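Local coordinates for protein 3-polyprenyl-4-hydroxybenzoate decarboxylase and related decarboxylases (Pelotomaculum thermopropionicum, PDB 6H6X) that binds prenylated FMN and, as the UbiD-family enzyme HmfF, interconverts 2,5-furandicarboxylic acid and 2-furoic acid by reversible decarboxylation, at residues A306-T311 and V322-G327; R348-A353 and K361-V366. The protein carries 8 engineered substitutions. All coordinates share one frame; numbering follows the deposited sequence.

Contact 1 of 2, residues A306-T311 and V322-G327; sequences AVLLQT and VHLTPG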
ATOM      1  N   ALA B 306       8.963  20.166   1.170  1.00 41.84           N
ATOM      2  CA  ALA B 306       8.760  21.612   1.327  1.00 41.13           C
ATOM      3  C   ALA B 306       9.240  22.367   0.116  1.00 40.53           C
ATOM      4  O   ALA B 306       8.570  23.260  -0.348  1.00 46.44           O
ATOM      5  CB  ALA B 306       9.469  22.134   2.550  1.00 43.27           C
ATOM      6  N   VAL B 307      10.415  22.009  -0.365  1.00 42.02           N
ATOM      7  CA  VAL B 307      10.981  22.582  -1.577  1.00 41.25           C
ATOM      8  C   VAL B 307      10.178  22.234  -2.810  1.00 44.39           C
ATOM      9  O   VAL B 307       9.969  23.092  -3.640  1.00 42.91           O
ATOM     10  CB  VAL B 307      12.448  22.142  -1.787  1.00 48.66           C
ATOM     11  CG1 VAL B 307      12.955  22.440  -3.207  1.00 48.63           C
ATOM     12  CG2 VAL B 307      13.334  22.837  -0.748  1.00 50.52           C
ATOM     13  N   LEU B 308       9.730  20.979  -2.926  1.00 41.26           N
ATOM     14  CA  LEU B 308       8.899  20.559  -4.009  1.00 39.55           C
ATOM     15  C   LEU B 308       7.549  21.344  -4.068  1.00 42.72           C
ATOM     16  O   LEU B 308       7.123  21.761  -5.163  1.00 37.95           O
ATOM     17  CB  LEU B 308       8.641  19.058  -3.941  1.00 39.13           C
ATOM     18  CG  LEU B 308       7.604  18.466  -4.906  1.00 40.75           C
ATOM     19  CD1 LEU B 308       8.168  18.521  -6.321  1.00 42.04           C
ATOM     20  CD2 LEU B 308       7.280  17.006  -4.531  1.00 40.36           C
ATOM     21  N   LEU B 309       6.869  21.503  -2.929  1.00 38.68           N
ATOM     22  CA  LEU B 309       5.624  22.286  -2.876  1.00 44.20           C
ATOM     23  C   LEU B 309       5.821  23.684  -3.417  1.00 52.04           C
ATOM     24  O   LEU B 309       5.019  24.147  -4.241  1.00 49.27           O
ATOM     25  CB  LEU B 309       5.062  22.412  -1.465  1.00 47.03           C
ATOM     26  CG  LEU B 309       3.681  23.082  -1.330  1.00 54.27           C
ATOM     27  CD1 LEU B 309       2.606  22.395  -2.187  1.00 53.95           C
ATOM     28  CD2 LEU B 309       3.250  23.047   0.130  1.00 57.50           C
ATOM     29  N   GLN B 310       6.872  24.359  -2.951  1.00 46.73           N
ATOM     30  CA  GLN B 310       7.186  25.718  -3.425  1.00 54.31           C
ATOM     31  C   GLN B 310       7.433  25.769  -4.926  1.00 52.15           C
ATOM     32  O   GLN B 310       6.826  26.596  -5.616  1.00 55.98           O
ATOM     33  CB  GLN B 310       8.422  26.323  -2.736  1.00 57.22           C
ATOM     34  CG  GLN B 310       8.118  27.111  -1.480  1.00 61.64           C
ATOM     35  CD  GLN B 310       9.386  27.633  -0.820  1.00 66.01           C
ATOM     36  OE1 GLN B 310      10.410  26.923  -0.749  1.00 64.55           O
ATOM     37  NE2 GLN B 310       9.335  28.883  -0.332  1.00 56.94           N
ATOM     38  N   THR B 311       8.316  24.916  -5.428  1.00 45.57           N
ATOM     39  CA  THR B 311       8.624  24.922  -6.852  1.00 50.63           C
ATOM     40  C   THR B 311       7.401  24.679  -7.734  1.00 54.36           C
ATOM     41  O   THR B 311       7.236  25.326  -8.756  1.00 52.44           O
ATOM     42  CB  THR B 311       9.629  23.835  -7.233  1.00 56.07           C
ATOM     43  OG1 THR B 311      10.688  23.797  -6.281  1.00 52.83           O
ATOM     44  CG2 THR B 311      10.201  24.123  -8.658  1.00 57.96           C
ATOM     45  N   VAL B 322       1.760  17.917  -2.064  1.00 40.74           N
ATOM     46  CA  VAL B 322       2.795  17.070  -2.654  1.00 39.73           C
ATOM     47  C   VAL B 322       3.209  16.028  -1.619  1.00 41.22           C
ATOM     48  O   VAL B 322       3.079  16.258  -0.414  1.00 42.68           O
ATOM     49  CB  VAL B 322       3.983  17.903  -3.113  1.00 41.81           C
ATOM     50  CG1 VAL B 322       3.520  19.034  -4.042  1.00 43.54           C
ATOM     51  CG2 VAL B 322       4.749  18.496  -1.944  1.00 42.90           C
ATOM     52  N   HIS B 323       3.614  14.864  -2.106  1.00 37.97           N
ATOM     53  CA  HIS B 323       4.106  13.766  -1.290  1.00 36.23           C
ATOM     54  C   HIS B 323       5.233  13.026  -2.068  1.00 37.75           C
ATOM     55  O   HIS B 323       5.052  12.582  -3.221  1.00 39.60           O
ATOM     56  CB  HIS B 323       2.972  12.813  -1.008  1.00 31.07           C
ATOM     57  CG  HIS B 323       3.342  11.646  -0.156  1.00 31.22           C
ATOM     58  ND1 HIS B 323       2.777  10.401  -0.317  1.00 30.77           N
ATOM     59  CD2 HIS B 323       4.182  11.541   0.899  1.00 32.95           C
ATOM     60  CE1 HIS B 323       3.256   9.576   0.599  1.00 34.96           C
ATOM     61  NE2 HIS B 323       4.106  10.249   1.360  1.00 36.76           N
ATOM     62  N   LEU B 324       6.384  12.911  -1.441  1.00 33.40           N
ATOM     63  CA  LEU B 324       7.422  11.973  -1.850  1.00 31.96           C
ATOM     64  C   LEU B 324       7.203  10.658  -1.140  1.00 31.17           C
ATOM     65  O   LEU B 324       7.357  10.581   0.065  1.00 35.62           O
ATOM     66  CB  LEU B 324       8.805  12.541  -1.560  1.00 32.39           C
ATOM     67  CG  LEU B 324       9.126  13.785  -2.359  1.00 36.47           C
ATOM     68  CD1 LEU B 324      10.373  14.496  -1.844  1.00 34.88           C
ATOM     69  CD2 LEU B 324       9.295  13.442  -3.841  1.00 35.86           C
ATOM     70  N   THR B 325       6.805   9.623  -1.879  1.00 34.68           N
ATOM     71  CA  THR B 325       6.383   8.356  -1.284  1.00 32.65           C
ATOM     72  C   THR B 325       7.538   7.520  -0.675  1.00 33.53           C
ATOM     73  O   THR B 325       8.672   7.577  -1.135  1.00 29.87           O
ATOM     74  CB  THR B 325       5.732   7.401  -2.334  1.00 34.38           C
ATOM     75  OG1 THR B 325       6.743   6.963  -3.302  1.00 34.14           O
ATOM     76  CG2 THR B 325       4.546   8.068  -3.014  1.00 31.14           C
ATOM     77  N   PRO B 326       7.230   6.741   0.352  1.00 35.24           N
ATOM     78  CA  PRO B 326       8.257   5.897   0.974  1.00 36.48           C
ATOM     79  C   PRO B 326       8.856   4.831   0.066  1.00 35.92           C
ATOM     80  O   PRO B 326      10.060   4.575   0.163  1.00 29.14           O
ATOM     81  CB  PRO B 326       7.539   5.232   2.166  1.00 36.89           C
ATOM     82  CG  PRO B 326       6.120   5.749   2.160  1.00 41.87           C
ATOM     83  CD  PRO B 326       6.003   6.851   1.167  1.00 36.38           C
ATOM     84  N   GLY B 327       8.017   4.203  -0.752  1.00 34.90           N
ATOM     85  CA  GLY B 327       8.439   3.344  -1.843  1.00 36.76           C
ATOM     86  C   GLY B 327       9.585   3.873  -2.679  1.00 34.79           C
ATOM     87  O   GLY B 327      10.501   3.123  -3.030  1.00 36.95           O
TER

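Contact 2 of 2, residues R348-A353 and K361-V366; sequences RAIDAA and KHVVVV. Engineered in segment 348-353: Arg348 (natural residue Asn), Asp351 (natural residue Phe).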
ATOM      1  N   ARG B 348       2.495  20.947 -16.518  1.00 48.24           N
ATOM      2  CA  ARG B 348       3.253  21.987 -15.812  1.00 45.64           C
ATOM      3  C   ARG B 348       3.676  21.511 -14.396  1.00 41.48           C
ATOM      4  O   ARG B 348       4.779  21.765 -13.976  1.00 39.76           O
ATOM      5  CB  ARG B 348       2.439  23.289 -15.716  1.00 52.71           C
ATOM      6  CG  ARG B 348       2.217  23.997 -17.072  1.00 56.34           C
ATOM      7  CD  ARG B 348       1.167  25.121 -16.969  1.00 63.54           C
ATOM      8  NE  ARG B 348       1.612  26.187 -16.067  1.00 67.40           N
ATOM      9  CZ  ARG B 348       2.558  27.104 -16.348  1.00 72.29           C
ATOM     10  NH1 ARG B 348       3.180  27.133 -17.537  1.00 71.18           N
ATOM     11  NH2 ARG B 348       2.890  28.013 -15.435  1.00 70.13           N
ATOM     12  N   ALA B 349       2.791  20.852 -13.665  1.00 32.95           N
ATOM     13  CA  ALA B 349       3.155  20.300 -12.348  1.00 36.81           C
ATOM     14  C   ALA B 349       4.298  19.248 -12.529  1.00 35.18           C
ATOM     15  O   ALA B 349       5.285  19.275 -11.827  1.00 40.93           O
ATOM     16  CB  ALA B 349       1.932  19.697 -11.669  1.00 32.51           C
ATOM     17  N   ILE B 350       4.190  18.419 -13.565  1.00 35.18           N
ATOM     18  CA  ILE B 350       5.210  17.429 -13.861  1.00 36.91           C
ATOM     19  C   ILE B 350       6.560  18.054 -14.173  1.00 39.07           C
ATOM     20  O   ILE B 350       7.586  17.620 -13.603  1.00 38.15           O
ATOM     21  CB  ILE B 350       4.784  16.458 -14.982  1.00 37.59           C
ATOM     22  CG1 ILE B 350       3.705  15.514 -14.456  1.00 38.01           C
ATOM     23  CG2 ILE B 350       5.987  15.659 -15.541  1.00 39.77           C
ATOM     24  CD1 ILE B 350       2.897  14.824 -15.546  1.00 34.95           C
ATOM     25  N   ASP B 351       6.567  19.052 -15.053  1.00 39.67           N
ATOM     26  CA  ASP B 351       7.802  19.751 -15.444  1.00 43.92           C
ATOM     27  C   ASP B 351       8.461  20.434 -14.231  1.00 43.03           C
ATOM     28  O   ASP B 351       9.669  20.422 -14.079  1.00 48.41           O
ATOM     29  CB  ASP B 351       7.550  20.767 -16.594  1.00 46.21           C
ATOM     30  N   ALA B 352       7.651  21.013 -13.360  1.00 45.28           N
ATOM     31  CA  ALA B 352       8.120  21.642 -12.132  1.00 45.44           C
ATOM     32  C   ALA B 352       8.696  20.617 -11.136  1.00 44.93           C
ATOM     33  O   ALA B 352       9.691  20.894 -10.497  1.00 47.30           O
ATOM     34  CB  ALA B 352       6.995  22.416 -11.496  1.00 46.07           C
ATOM     35  N   ALA B 353       8.074  19.441 -10.991  1.00 43.97           N
ATOM     36  CA  ALA B 353       8.620  18.426 -10.097  1.00 41.65           C
ATOM     37  C   ALA B 353      10.027  17.991 -10.561  1.00 46.14           C
ATOM     38  O   ALA B 353      10.950  17.907  -9.741  1.00 53.67           O
ATOM     39  CB  ALA B 353       7.672  17.284  -9.948  1.00 39.81           C
ATOM     40  N   LYS B 361      12.127  11.056 -10.279  1.00 30.32           N
ATOM     41  CA  LYS B 361      12.250  10.120 -11.358  1.00 36.52           C
ATOM     42  C   LYS B 361      10.864   9.793 -11.976  1.00 33.44           C
ATOM     43  O   LYS B 361      10.752   9.407 -13.124  1.00 34.79           O
ATOM     44  CB  LYS B 361      12.832   8.836 -10.701  1.00 38.20           C
ATOM     45  CG  LYS B 361      13.734   8.107 -11.594  1.00 46.25           C
ATOM     46  CD  LYS B 361      14.277   6.851 -10.959  1.00 42.00           C
ATOM     47  CE  LYS B 361      13.909   5.702 -11.873  1.00 42.06           C
ATOM     48  NZ  LYS B 361      14.657   4.459 -11.547  1.00 51.56           N
ATOM     49  N   HIS B 362       9.835   9.815 -11.153  1.00 31.75           N
ATOM     50  CA  HIS B 362       8.509   9.327 -11.457  1.00 30.73           C
ATOM     51  C   HIS B 362       7.522  10.287 -10.720  1.00 34.42           C
ATOM     52  O   HIS B 362       7.658  10.519  -9.473  1.00 30.67           O
ATOM     53  CB  HIS B 362       8.432   7.940 -10.901  1.00 34.00           C
ATOM     54  CG  HIS B 362       7.128   7.226 -11.118  1.00 38.38           C
ATOM     55  ND1 HIS B 362       6.011   7.427 -10.326  1.00 50.21           N
ATOM     56  CD2 HIS B 362       6.815   6.194 -11.929  1.00 47.06           C
ATOM     57  CE1 HIS B 362       5.053   6.585 -10.667  1.00 48.36           C
ATOM     58  NE2 HIS B 362       5.506   5.832 -11.651  1.00 56.96           N
ATOM     59  N   VAL B 363       6.581  10.861 -11.468  1.00 29.03           N
ATOM     60  CA  VAL B 363       5.641  11.841 -10.944  1.00 31.14           C
ATOM     61  C   VAL B 363       4.254  11.406 -11.347  1.00 31.36           C
ATOM     62  O   VAL B 363       4.027  11.131 -12.535  1.00 31.77           O
ATOM     63  CB  VAL B 363       5.934  13.220 -11.514  1.00 33.78           C
ATOM     64  CG1 VAL B 363       5.033  14.295 -10.907  1.00 31.88           C
ATOM     65  CG2 VAL B 363       7.384  13.541 -11.271  1.00 34.31           C
ATOM     66  N   VAL B 364       3.360  11.257 -10.385  1.00 27.80           N
ATOM     67  CA  VAL B 364       1.957  11.193 -10.686  1.00 31.09           C
ATOM     68  C   VAL B 364       1.129  12.390 -10.205  1.00 35.35           C
ATOM     69  O   VAL B 364       1.294  12.849  -9.055  1.00 32.15           O
ATOM     70  CB  VAL B 364       1.283   9.819 -10.489  1.00 32.73           C
ATOM     71  CG1 VAL B 364       2.204   8.657 -10.120  1.00 37.91           C
ATOM     72  CG2 VAL B 364      -0.054   9.826  -9.850  1.00 34.30           C
ATOM     73  N   VAL B 365       0.269  12.904 -11.101  1.00 31.77           N
ATOM     74  CA  VAL B 365      -0.599  14.069 -10.782  1.00 33.99           C
ATOM     75  C   VAL B 365      -2.033  13.571 -10.630  1.00 31.70           C
ATOM     76  O   VAL B 365      -2.496  12.821 -11.446  1.00 35.52           O
ATOM     77  CB  VAL B 365      -0.537  15.190 -11.854  1.00 36.21           C
ATOM     78  CG1 VAL B 365      -1.400  16.401 -11.442  1.00 36.13           C
ATOM     79  CG2 VAL B 365       0.891  15.635 -12.084  1.00 30.76           C
ATOM     80  N   VAL B 366      -2.712  13.948  -9.565  1.00 33.65           N
ATOM     81  CA  VAL B 366      -4.087  13.556  -9.339  1.00 33.92           C
ATOM     82  C   VAL B 366      -4.930  14.782  -8.943  1.00 39.30           C
ATOM     83  O   VAL B 366      -4.397  15.830  -8.601  1.00 38.55           O
ATOM     84  CB  VAL B 366      -4.241  12.488  -8.263  1.00 35.09           C
ATOM     85  CG1 VAL B 366      -3.477  11.242  -8.681  1.00 36.49           C
ATOM     86  CG2 VAL B 366      -3.705  12.987  -6.919  1.00 36.71           C
TER

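Contact 1 of 2, residues A306-T311 and V322-G327
Val322 wedges its branched side chain against two successive leucines of the helix, Leu308 and Leu309. Its CB lies 3.7 Å from Leu308 CD2, the two side chains lying side by side and running opposite ways. With chi1 at -53°, CG1 stands beside the valine's own backbone N and meets Leu309 CD1 at 3.9 Å, while CG2 turns to the helix backbone, resting 3.8 Å from Leu309 N and also touching Leu308 CD2. A compact beta-branched residue suits this place, since its CB and two methyls are shared between the leucines. His323 turns the other way: its ND1 is hydrogen-bonded to Ile372 O and its ring meets that of Phe373, so a polar aromatic residue serves the opposite face of the strand. At Leu324 the contact resumes, with CD2 touching Leu308 CD2 at 4.2 Å; its backbone N is hydrogen-bonded to Glu305 OE2. In Leu308 CG lies anti to the backbone N (chi1 171°), so the chain extends from the helix and its CD2 reaches both residues. An alanine here would remove that branch and is likely to open a gap between the helix and the side chains of Val322 and Leu324. Farther on, Thr325 OG1 is hydrogen-bonded to Glu379 OE1 of the second subunit, and Pro326 packs on Glu376 of that subunit. The side-chain contacts are all apolar, and no hydrogen bond joins the two segments. Running at 142° to each other, helix and strand form the helix-on-sheet packing of a layered alpha/beta fold, in the C-terminal domain of the UbiD family.

Contact 2 of 2, residues R348-A353 and K361-V366
Ile350 sets its CG1 between two valines of the strand, crossing Val365 and lying alongside Val363, and approaches Val365 CG2 to 3.7 Å and Val363 CG1 to 4.0 Å. Its chi1 of -72° places CG1 anti to the carbonyl carbon, and the extended chain beyond carries CD1 on past Val365, 4.1 Å from CG2 of that residue. The two valines share one conformation, with CG1 anti to the backbone N and CG2 beside it, but they present different methyls to the isoleucine: Val363 uses CG1 and Val365 uses CG2. The second methyl of Val363, CG2, meets Ala353 CB at 4.0 Å, so this valine sits against two successive turns of the helix. Ala349 CB completes the patch against Val365 CG2. Alanine suits both helix positions that face the sheet, as its single methyl lets the backbones come close, whereas the beta-branched valines favour the extended strand. Val364, between them, points to the opposite side and packs on Val378 and Val382 of helix 375-385. The strand is thus sandwiched between helix 345-356 and helix 375-385; Ile336 of strand 333-338 touches both Ala353 and Val363, and Val365 abuts Thr420, a ligand of the bound calcium ion.

In the fold
From the N terminus, helix 294-315 comes first, and contact 1 folds it back along strand 319-324, an edge strand, within this chain, of the mixed sheet; ten residues separate its segments, among them the short turn 316-318. The chain continues through strand 333-338 into helix 345-356, and contact 2, its segments seven residues apart, closes the return to strand 362-367, completing a beta-alpha-beta unit. The two closures follow in series, neither nested nor crossed. Strand 333-338 lies between their strands in the sheet, while their helices pack side by side: Leu308 CD1 is 3.8 Å from Ala353 CA, and Thr311 CG2 rests on Ala352 O. Together they bind two neighbouring helices to one sheet of the C-terminal domain.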